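PDB 5SV6: extracellular solute-binding protein, family 3 from Methylophaga aminisulfidivorans MP, which is of unknown function but has a periplasmic binding protein-like architecture and, as MxaJ, is probably linked to the methanol dehydrogenase system. Local coordinates for residues V164-R167 with E168-K171; A212-A216 with P217-R221; K266-N269 with T270-K274; A281-D285 with E286-L290. All coordinates share one frame; numbering follows the deposited sequence.

Interaction 1: V164-R167 with E168-K171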
loop_
_atom_site.group_PDB
_atom_site.type_symbol
_atom_site.label_atom_id
_atom_site.label_comp_id
_atom_site.label_asym_id
_atom_site.label_seq_id
_atom_site.Cartn_x
_atom_site.Cartn_y
_atom_site.Cartn_z
ATOM N N VAL A 164 -9.153 -11.098 -6.136
ATOM C CA VAL A 164 -10.189 -11.107 -7.165
ATOM C C VAL A 164 -9.650 -11.703 -8.468
ATOM O O VAL A 164 -10.287 -12.548 -9.074
ATOM C CB VAL A 164 -10.755 -9.682 -7.410
ATOM C CG1 VAL A 164 -11.914 -9.725 -8.404
ATOM C CG2 VAL A 164 -11.211 -9.055 -6.085
HETATM N N MSE A 165 -8.444 -11.307 -8.861
HETATM C CA MSE A 165 -7.873 -11.776 -10.121
HETATM C C MSE A 165 -7.356 -13.213 -10.066
HETATM O O MSE A 165 -7.357 -13.919 -11.074
HETATM C CB MSE A 165 -6.773 -10.828 -10.602
HETATM C CG MSE A 165 -7.259 -9.422 -10.914
HETATM SE SE MSE A 165 -8.871 -9.450 -12.049
HETATM C CE MSE A 165 -8.179 -10.501 -13.554
ATOM N N LEU A 166 -6.923 -13.654 -8.890
ATOM C CA LEU A 166 -6.478 -15.038 -8.740
ATOM C C LEU A 166 -7.668 -15.984 -8.907
ATOM O O LEU A 166 -7.555 -17.059 -9.507
ATOM C CB LEU A 166 -5.802 -15.242 -7.380
ATOM C CG LEU A 166 -4.517 -16.073 -7.383
ATOM C CD1 LEU A 166 -3.537 -15.595 -8.449
ATOM C CD2 LEU A 166 -3.852 -16.084 -5.999
ATOM N N ARG A 167 -8.812 -15.578 -8.371
ATOM C CA ARG A 167 -10.040 -16.339 -8.579
ATOM C C ARG A 167 -10.403 -16.328 -10.059
ATOM O O ARG A 167 -10.733 -17.364 -10.639
ATOM C CB ARG A 167 -11.182 -15.745 -7.767
ATOM C CG ARG A 167 -10.957 -15.758 -6.268
ATOM C CD ARG A 167 -12.190 -15.235 -5.564
ATOM N NE ARG A 167 -12.079 -15.286 -4.114
ATOM C CZ ARG A 167 -12.546 -16.284 -3.374
ATOM N NH1 ARG A 167 -13.146 -17.311 -3.962
ATOM N NH2 ARG A 167 -12.421 -16.252 -2.052
ATOM N N GLU A 168 -10.315 -15.149 -10.672
ATOM C CA GLU A 168 -10.617 -14.998 -12.090
ATOM C C GLU A 168 -9.848 -15.990 -12.962
ATOM O O GLU A 168 -10.426 -16.585 -13.870
ATOM C CB GLU A 168 -10.352 -13.563 -12.566
ATOM C CG GLU A 168 -10.457 -13.383 -14.086
ATOM C CD GLU A 168 -11.882 -13.542 -14.609
ATOM O OE1 GLU A 168 -12.825 -13.488 -13.793
ATOM O OE2 GLU A 168 -12.058 -13.708 -15.839
ATOM N N ILE A 169 -8.558 -16.179 -12.688
ATOM C CA ILE A 169 -7.760 -17.123 -13.473
ATOM C C ILE A 169 -7.688 -18.527 -12.868
ATOM O O ILE A 169 -6.851 -19.333 -13.269
ATOM C CB ILE A 169 -6.325 -16.620 -13.771
ATOM C CG1 ILE A 169 -5.488 -16.537 -12.493
ATOM C CG2 ILE A 169 -6.355 -15.283 -14.506
ATOM C CD1 ILE A 169 -4.018 -16.421 -12.770
ATOM N N ASP A 170 -8.576 -18.804 -11.914
ATOM C CA ASP A 170 -8.761 -20.150 -11.360
ATOM C C ASP A 170 -7.537 -20.703 -10.635
ATOM O O ASP A 170 -7.264 -21.902 -10.684
ATOM C CB ASP A 170 -9.219 -21.115 -12.463
ATOM C CG ASP A 170 -10.528 -20.672 -13.112
ATOM O OD1 ASP A 170 -11.450 -20.263 -12.376
ATOM O OD2 ASP A 170 -10.629 -20.709 -14.355
ATOM N N LYS A 171 -6.801 -19.829 -9.958
ATOM C CA LYS A 171 -5.628 -20.262 -9.211
ATOM C C LYS A 171 -5.825 -20.040 -7.714
ATOM O O LYS A 171 -4.962 -20.387 -6.913
ATOM C CB LYS A 171 -4.383 -19.498 -9.679
ATOM C CG LYS A 171 -3.904 -19.835 -11.079
ATOM C CD LYS A 171 -3.329 -21.232 -11.131
ATOM C CE LYS A 171 -2.823 -21.596 -12.520
ATOM N NZ LYS A 171 -2.122 -22.921 -12.498
#
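A Schellman motif closes helix 161-168, with Leu-166 and Lys-171 as its outer pair. Lys-171 N reaches back to Leu-166 O at 2.9 Å in a nearly straight bond (N-H...O 166°), while Asp-170 N bonds Arg-167 O, also at 2.9 Å. In the inner bond the donor stands above the carbonyl plane, 65° out of it. The evidence for the turn lies in the backbone, since Asp-170, the C-prime residue, has a positive phi (63°) and Ile-169 before it has already left helical angles.

The side chains follow the same reversal. Lys-171 crosses Leu-166 at about a right angle, its CB lying 4.1 Å from Leu-166 CG, so the start of the lysine chain packs on the leucine branch point. One residue earlier in the helix, Met-165 (selenomethionine) pairs with Glu-168, their side chains side by side; bends at chi2 and chi3 bring Met-165 CE to 3.7 Å from Glu-168 CG. Ile-169 lays CG1 3.5 Å from Met-165 O, the carbonyl that its own N bonds at 3.0 Å.

The charged ends find partners outside the turn: Arg-167 makes a salt bridge with Glu-163 and a cation-pi contact with Tyr-172, Glu-168 OE2 accepts from the backbone N of Arg-242, and Lys-171 NZ bonds the carbonyls of Lys-149 and Met-151. Two carbonyls of the last turn, which have run out of helical donors, are thus satisfied by backbone N-H groups, while the aliphatic stems of Glu-168 and Lys-171 pack against Met-165 and Leu-166.

Interaction 2: A212-A216 with P217-R221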
loop_
_atom_site.group_PDB
_atom_site.type_symbol
_atom_site.label_atom_id
_atom_site.label_comp_id
_atom_site.label_asym_id
_atom_site.label_seq_id
_atom_site.Cartn_x
_atom_site.Cartn_y
_atom_site.Cartn_z
ATOM N N ALA A 212 4.812 -12.625 -6.935
ATOM C CA ALA A 212 3.991 -11.878 -5.998
ATOM C C ALA A 212 3.196 -10.860 -6.779
ATOM O O ALA A 212 3.589 -10.451 -7.875
ATOM C CB ALA A 212 4.855 -11.178 -4.937
ATOM N N HIS A 213 2.055 -10.469 -6.226
ATOM C CA HIS A 213 1.293 -9.362 -6.784
ATOM C C HIS A 213 0.918 -8.513 -5.587
ATOM O O HIS A 213 0.106 -8.927 -4.754
ATOM C CB HIS A 213 0.065 -9.864 -7.547
ATOM C CG HIS A 213 -0.655 -8.794 -8.307
ATOM N ND1 HIS A 213 -1.836 -8.237 -7.872
ATOM C CD2 HIS A 213 -0.361 -8.183 -9.480
ATOM C CE1 HIS A 213 -2.248 -7.337 -8.747
ATOM N NE2 HIS A 213 -1.365 -7.277 -9.728
ATOM N N ILE A 214 1.549 -7.345 -5.492
ATOM C CA ILE A 214 1.583 -6.557 -4.259
ATOM C C ILE A 214 1.382 -5.096 -4.606
ATOM O O ILE A 214 1.854 -4.641 -5.644
ATOM C CB ILE A 214 2.986 -6.651 -3.569
ATOM C CG1 ILE A 214 3.413 -8.100 -3.379
ATOM C CG2 ILE A 214 3.012 -5.923 -2.221
ATOM C CD1 ILE A 214 2.421 -8.875 -2.549
ATOM N N TRP A 215 0.695 -4.363 -3.733
ATOM C CA TRP A 215 0.589 -2.910 -3.850
ATOM C C TRP A 215 2.005 -2.325 -3.874
ATOM O O TRP A 215 2.770 -2.501 -2.933
ATOM C CB TRP A 215 -0.222 -2.357 -2.662
ATOM C CG TRP A 215 -0.325 -0.861 -2.546
ATOM C CD1 TRP A 215 0.092 -0.091 -1.492
ATOM C CD2 TRP A 215 -0.928 0.042 -3.483
ATOM N NE1 TRP A 215 -0.211 1.229 -1.719
ATOM C CE2 TRP A 215 -0.825 1.341 -2.939
ATOM C CE3 TRP A 215 -1.537 -0.119 -4.730
ATOM C CZ2 TRP A 215 -1.295 2.471 -3.607
ATOM C CZ3 TRP A 215 -2.011 1.003 -5.387
ATOM C CH2 TRP A 215 -1.889 2.282 -4.825
ATOM N N ALA A 216 2.354 -1.645 -4.961
ATOM C CA ALA A 216 3.753 -1.267 -5.189
ATOM C C ALA A 216 4.412 -0.417 -4.085
ATOM O O ALA A 216 5.557 -0.670 -3.728
ATOM C CB ALA A 216 3.946 -0.641 -6.580
ATOM N N PRO A 217 3.698 0.578 -3.531
ATOM C CA PRO A 217 4.341 1.325 -2.440
ATOM C C PRO A 217 4.776 0.461 -1.241
ATOM O O PRO A 217 5.752 0.811 -0.567
ATOM C CB PRO A 217 3.259 2.337 -2.034
ATOM C CG PRO A 217 2.534 2.598 -3.316
ATOM C CD PRO A 217 2.460 1.240 -3.988
ATOM N N GLU A 218 4.074 -0.642 -0.997
ATOM C CA GLU A 218 4.409 -1.581 0.084
ATOM C C GLU A 218 5.658 -2.394 -0.214
ATOM O O GLU A 218 6.352 -2.835 0.699
ATOM C CB GLU A 218 3.276 -2.589 0.265
ATOM C CG GLU A 218 2.430 -2.358 1.447
ATOM C CD GLU A 218 1.103 -3.071 1.344
ATOM O OE1 GLU A 218 1.061 -4.212 0.813
ATOM O OE2 GLU A 218 0.102 -2.472 1.777
ATOM N N ALA A 219 5.906 -2.643 -1.496
ATOM C CA ALA A 219 6.947 -3.579 -1.892
ATOM C C ALA A 219 8.230 -2.900 -2.342
ATOM O O ALA A 219 9.291 -3.510 -2.290
ATOM C CB ALA A 219 6.445 -4.507 -2.988
ATOM N N ALA A 220 8.120 -1.642 -2.763
ATOM C CA ALA A 220 9.171 -0.984 -3.552
ATOM C C ALA A 220 10.575 -1.015 -2.958
ATOM O O ALA A 220 11.524 -1.368 -3.653
ATOM C CB ALA A 220 8.768 0.456 -3.902
ATOM N N ARG A 221 10.713 -0.652 -1.685
ATOM C CA ARG A 221 12.040 -0.606 -1.088
ATOM C C ARG A 221 12.662 -1.999 -1.005
ATOM O O ARG A 221 13.880 -2.154 -1.150
ATOM C CB ARG A 221 12.025 0.085 0.287
ATOM C CG ARG A 221 11.349 -0.682 1.418
ATOM C CD ARG A 221 11.855 -0.168 2.772
ATOM N NE ARG A 221 11.590 1.261 2.958
ATOM C CZ ARG A 221 12.070 1.984 3.967
ATOM N NH1 ARG A 221 12.862 1.422 4.869
ATOM N NH2 ARG A 221 11.763 3.272 4.074
HETATM O O HOH W 1 -0.536 -5.786 -1.507
#
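Trp-215 and Pro-217 cross obliquely where strand 211-215 passes into helix 216-224, a strand-to-helix junction of the periplasmic binding protein-like fold. The axes of 212-215 and 217-221 stand at 113° to each other. Pro-217 CD sits 3.4 Å from the centroid of the five-membered ring of Trp-215 and only 8° off its normal, which identifies a CH-pi contact over the face. The proline CG follows along the indole, 3.5 Å from Trp-215 NE1. Trp-215 reaches this position because its CG is anti to the backbone N (chi1 174°) and swings beside the carbonyl carbon, toward the residues that begin the helix. The indole also meets the ring of Tyr-128, and the Trp-215 side chain touches Phe-251 on strand 247-257. With an alanine here, Pro-217 would probably lose the aromatic surface beneath its ring, and a gap would open between the helix start and Tyr-128.

On the Ile-214 side, CG2 rests 3.8 Å from Ala-219 CB, while the Ile-214 and Glu-218 side chains cross at about a right angle. The backbone turns tightly at the junction: Trp-215 O accepts from Glu-218 N at 3.0 Å and, weakly, from Ala-219 N. Ala-216 O is gripped by two donors, Ala-219 N above the carbonyl plane and Ala-220 N almost straight ahead of the oxygen. Glu-218 divides its carboxylate: OE2 bonds Tyr-58 OH, whereas OE1 accepts from a water at 3.2 Å, and that water accepts from Trp-215 N at 2.9 Å.

Interaction 3: K266-N269 with T270-K274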
loop_
_atom_site.group_PDB
_atom_site.type_symbol
_atom_site.label_atom_id
_atom_site.label_comp_id
_atom_site.label_asym_id
_atom_site.label_seq_id
_atom_site.Cartn_x
_atom_site.Cartn_y
_atom_site.Cartn_z
ATOM N N LYS A 266 -8.739 22.320 3.419
ATOM C CA LYS A 266 -8.273 23.371 2.520
ATOM C C LYS A 266 -6.788 23.709 2.748
ATOM O O LYS A 266 -6.042 23.886 1.791
ATOM C CB LYS A 266 -9.174 24.624 2.606
ATOM C CG LYS A 266 -10.577 24.370 2.055
ATOM C CD LYS A 266 -11.399 25.652 1.890
ATOM C CE LYS A 266 -11.545 26.400 3.204
ATOM N NZ LYS A 266 -12.364 27.660 3.063
ATOM N N GLU A 267 -6.359 23.784 4.006
ATOM C CA GLU A 267 -4.952 24.063 4.304
ATOM C C GLU A 267 -4.051 22.928 3.811
ATOM O O GLU A 267 -2.939 23.151 3.330
ATOM C CB GLU A 267 -4.736 24.272 5.809
ATOM C CG GLU A 267 -5.292 25.582 6.349
ATOM C CD GLU A 267 -4.861 25.857 7.784
ATOM O OE1 GLU A 267 -3.775 25.385 8.204
ATOM O OE2 GLU A 267 -5.616 26.552 8.494
ATOM N N ILE A 268 -4.545 21.704 3.946
ATOM C CA ILE A 268 -3.817 20.546 3.476
ATOM C C ILE A 268 -3.643 20.572 1.958
ATOM O O ILE A 268 -2.547 20.367 1.455
ATOM C CB ILE A 268 -4.504 19.242 3.956
ATOM C CG1 ILE A 268 -4.278 19.092 5.464
ATOM C CG2 ILE A 268 -3.952 18.045 3.193
ATOM C CD1 ILE A 268 -5.083 17.997 6.140
ATOM N N ASN A 269 -4.717 20.849 1.232
ATOM C CA ASN A 269 -4.635 20.914 -0.216
ATOM C C ASN A 269 -3.650 21.985 -0.683
ATOM O O ASN A 269 -2.902 21.789 -1.636
ATOM C CB ASN A 269 -6.022 21.149 -0.821
ATOM C CG ASN A 269 -6.834 19.869 -0.911
ATOM O OD1 ASN A 269 -6.270 18.770 -0.889
ATOM N ND2 ASN A 269 -8.157 20.002 -1.020
ATOM N N THR A 270 -3.651 23.112 0.012
ATOM C CA THR A 270 -2.739 24.194 -0.314
ATOM C C THR A 270 -1.308 23.739 -0.084
ATOM O O THR A 270 -0.438 23.977 -0.917
ATOM C CB THR A 270 -3.061 25.440 0.534
ATOM O OG1 THR A 270 -4.308 25.978 0.096
ATOM C CG2 THR A 270 -1.979 26.522 0.400
ATOM N N ALA A 271 -1.070 23.066 1.042
ATOM C CA ALA A 271 0.273 22.635 1.386
ATOM C C ALA A 271 0.768 21.563 0.415
ATOM O O ALA A 271 1.925 21.584 0.005
ATOM C CB ALA A 271 0.328 22.125 2.821
ATOM N N LEU A 272 -0.109 20.624 0.066
ATOM C CA LEU A 272 0.231 19.544 -0.872
ATOM C C LEU A 272 0.713 20.089 -2.205
ATOM O O LEU A 272 1.698 19.623 -2.768
ATOM C CB LEU A 272 -0.981 18.636 -1.117
ATOM C CG LEU A 272 -1.361 17.719 0.041
ATOM C CD1 LEU A 272 -2.603 16.894 -0.287
ATOM C CD2 LEU A 272 -0.182 16.823 0.348
ATOM N N HIS A 273 0.004 21.080 -2.719
ATOM C CA HIS A 273 0.421 21.685 -3.972
ATOM C C HIS A 273 1.784 22.380 -3.798
ATOM O O HIS A 273 2.699 22.204 -4.617
ATOM C CB HIS A 273 -0.652 22.650 -4.483
ATOM C CG HIS A 273 -0.393 23.141 -5.871
ATOM N ND1 HIS A 273 0.001 24.435 -6.140
ATOM C CD2 HIS A 273 -0.449 22.506 -7.067
ATOM C CE1 HIS A 273 0.171 24.577 -7.444
ATOM N NE2 HIS A 273 -0.097 23.422 -8.029
ATOM N N LYS A 274 1.933 23.132 -2.712
ATOM C CA LYS A 274 3.179 23.860 -2.453
ATOM C C LYS A 274 4.381 22.936 -2.314
ATOM O O LYS A 274 5.461 23.218 -2.835
ATOM C CB LYS A 274 3.058 24.724 -1.191
ATOM C CG LYS A 274 2.779 26.187 -1.475
ATOM C CD LYS A 274 3.166 27.102 -0.302
ATOM C CE LYS A 274 2.070 27.127 0.738
ATOM N NZ LYS A 274 2.389 27.999 1.911
#
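Leu-272 N donates to Ile-268 O at 2.8 Å, the shortest sound polar bond between 266-269 and 270-274. It is straight at the hydrogen (165°) and lies nearly along the C=O axis. Next to this bond the two side chains lie side by side and point the same way, with Ile-268 CG2 3.9 Å from Leu-272 CD1. Ile-268 presents CG2 because that branch is anti to the backbone N (CG1 being at chi1 -72°), which puts it by the carbonyl carbon, on the side of the following turn. Leu-272 CG in turn comes within 3.2 Å of Ile-268 O.

Such i to i+4 pairing is that of an alpha-helix, here the later part of helix 262-274: Ala-271 N bonds Glu-267 O at 3.0 Å and His-273 N bonds Asn-269 O at 3.2 Å, each donor tilted from the carbonyl plane. The Ile-268 and Leu-272 ridge faces strands 118-133 and 247-257, where both side chains touch Ser-120 and Ile-255. A serine in place of Leu-272 would probably leave Ile-268 CG2 without its methyl partner and open a gap against Ile-255.

Asn-269 flanks this ridge: its OD1, 4.2 Å from Leu-272 CD1, accepts a hydrogen bond from the backbone N of Asp-121. Ala-271 turns to helix 66-77, touching Leu-74 and Thr-77. On the exposed side, Thr-270 N bonds Lys-266 O at 3.1 Å.

Interaction 4: A281-D285 with E286-L290; sequences AVLKD and EGIPL
The flat carbonyl groups of Leu-283 and Lys-284 receive their donors in different ways. Gly-287 N stands above the Lys-284 carbonyl plane, 67° out of it, at 3.0 Å from Lys-284 O. Ile-288 N comes to Leu-283 O at 3.2 Å with a tilt of just 20°, and Gly-287 N adds a weak second bond to that oxygen. The Ile-288 N and Gly-287 N bonds to Leu-283 O and Lys-284 O form a Schellman motif ending helix 276-286.

Gly-287 takes the positive phi (102°) that the reversal needs; any side chain here would collide with the carbonyl oxygen of Glu-286. Just before it, Glu-286 N still makes a regular helical bond to Val-282 O at 3.0 Å.

Past the turn, Ile-288 and Leu-290 turn back on Leu-283. Ile-288 CG1 lies beside its backbone N, anti to the carbonyl carbon, which brings CD1 to 3.7 Å from Leu-283 CD2, and Ile-288 CB also lies 3.4 Å from Leu-283 O. The other branch of Leu-283, CD1, approaches Leu-290 CD2 at 4.2 Å, so the leucine spreads its two methyls between both residues.

The Glu-286 carboxylate forms a salt bridge with Arg-221. Val-282 packs on helix 66-77, Leu-283 and Leu-290 touch Tyr-124 of strand 118-133, and Ile-288 reaches Pro-217 on helix 216-224.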
loop_
_atom_site.group_PDB
_atom_site.type_symbol
_atom_site.label_atom_id
_atom_site.label_comp_id
_atom_site.label_asym_id
_atom_site.label_seq_id
_atom_site.Cartn_x
_atom_site.Cartn_y
_atom_site.Cartn_z
ATOM N N ALA A 281 9.612 13.686 -4.388
ATOM C CA ALA A 281 10.995 13.243 -4.206
ATOM C C ALA A 281 11.120 12.106 -3.191
ATOM O O ALA A 281 11.856 11.152 -3.407
ATOM C CB ALA A 281 11.884 14.407 -3.808
ATOM N N VAL A 282 10.401 12.220 -2.085
ATOM C CA VAL A 282 10.360 11.155 -1.089
ATOM C C VAL A 282 9.835 9.866 -1.709
ATOM O O VAL A 282 10.411 8.794 -1.528
ATOM C CB VAL A 282 9.465 11.548 0.112
ATOM C CG1 VAL A 282 9.150 10.331 0.985
ATOM C CG2 VAL A 282 10.135 12.638 0.931
ATOM N N LEU A 283 8.740 9.980 -2.453
ATOM C CA LEU A 283 8.096 8.813 -3.029
ATOM C C LEU A 283 9.004 8.128 -4.044
ATOM O O LEU A 283 9.100 6.914 -4.092
ATOM C CB LEU A 283 6.789 9.223 -3.704
ATOM C CG LEU A 283 5.694 9.761 -2.792
ATOM C CD1 LEU A 283 4.577 10.342 -3.625
ATOM C CD2 LEU A 283 5.188 8.652 -1.888
ATOM N N LYS A 284 9.676 8.934 -4.850
ATOM C CA LYS A 284 10.569 8.435 -5.892
ATOM C C LYS A 284 11.810 7.793 -5.268
ATOM O O LYS A 284 12.263 6.735 -5.703
ATOM C CB LYS A 284 10.962 9.614 -6.785
ATOM C CG LYS A 284 11.696 9.283 -8.066
ATOM C CD LYS A 284 11.587 10.486 -9.005
ATOM C CE LYS A 284 12.294 10.250 -10.331
ATOM N NZ LYS A 284 13.728 9.924 -10.124
ATOM N N ASP A 285 12.348 8.429 -4.234
ATOM C CA ASP A 285 13.484 7.868 -3.506
ATOM C C ASP A 285 13.150 6.513 -2.898
ATOM O O ASP A 285 13.988 5.608 -2.858
ATOM C CB ASP A 285 13.926 8.824 -2.409
ATOM C CG ASP A 285 14.996 8.240 -1.532
ATOM O OD1 ASP A 285 16.167 8.257 -1.958
ATOM O OD2 ASP A 285 14.662 7.770 -0.419
ATOM N N GLU A 286 11.917 6.381 -2.424
ATOM C CA GLU A 286 11.442 5.120 -1.871
ATOM C C GLU A 286 11.392 4.008 -2.929
ATOM O O GLU A 286 11.461 2.826 -2.593
ATOM C CB GLU A 286 10.058 5.320 -1.236
ATOM C CG GLU A 286 9.452 4.057 -0.609
ATOM C CD GLU A 286 10.081 3.653 0.730
ATOM O OE1 GLU A 286 10.921 4.403 1.277
ATOM O OE2 GLU A 286 9.713 2.573 1.242
ATOM N N GLY A 287 11.270 4.385 -4.202
ATOM C CA GLY A 287 11.243 3.422 -5.292
ATOM C C GLY A 287 9.840 3.157 -5.814
ATOM O O GLY A 287 9.595 2.191 -6.546
ATOM N N ILE A 288 8.912 4.023 -5.432
ATOM C CA ILE A 288 7.501 3.852 -5.759
ATOM C C ILE A 288 7.226 4.289 -7.188
ATOM O O ILE A 288 7.604 5.396 -7.570
ATOM C CB ILE A 288 6.623 4.712 -4.814
ATOM C CG1 ILE A 288 6.780 4.246 -3.361
ATOM C CG2 ILE A 288 5.152 4.693 -5.255
ATOM C CD1 ILE A 288 6.004 5.080 -2.372
ATOM N N PRO A 289 6.589 3.411 -7.989
ATOM C CA PRO A 289 6.161 3.767 -9.345
ATOM C C PRO A 289 5.017 4.766 -9.281
ATOM O O PRO A 289 4.011 4.540 -8.606
ATOM C CB PRO A 289 5.676 2.436 -9.939
ATOM C CG PRO A 289 6.236 1.379 -9.066
ATOM C CD PRO A 289 6.357 1.986 -7.695
ATOM N N LEU A 290 5.188 5.877 -9.983
ATOM C CA LEU A 290 4.242 6.975 -9.943
ATOM C C LEU A 290 3.492 7.060 -11.255
ATOM O O LEU A 290 4.103 7.158 -12.318
ATOM C CB LEU A 290 4.985 8.281 -9.678
ATOM C CG LEU A 290 5.634 8.337 -8.295
ATOM C CD1 LEU A 290 6.392 9.636 -8.099
ATOM C CD2 LEU A 290 4.562 8.148 -7.228
#

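How the interactions relate
Interactions 2 and 4 touch directly, with centres about 12 Å apart: Arg-221 NE and Glu-286 OE2 form a salt bridge at 2.9 Å, and Ala-216 CB packs 3.7 Å from Pro-289 CD. The C-terminal tail after helix 276-286 thus lies against the start of helix 216-224. Interaction 3 sits on the helix just before that of interaction 4, the nearest atoms about 9 Å apart. Interactions 1 and 3 lie on opposite sides of the chain's centre, about 40 Å between centres, whereas the nearest atoms of interactions 1 and 2 are about 6 Å apart, without touching. Interactions 1 and 4 use the same helix ending, at residues of different kind.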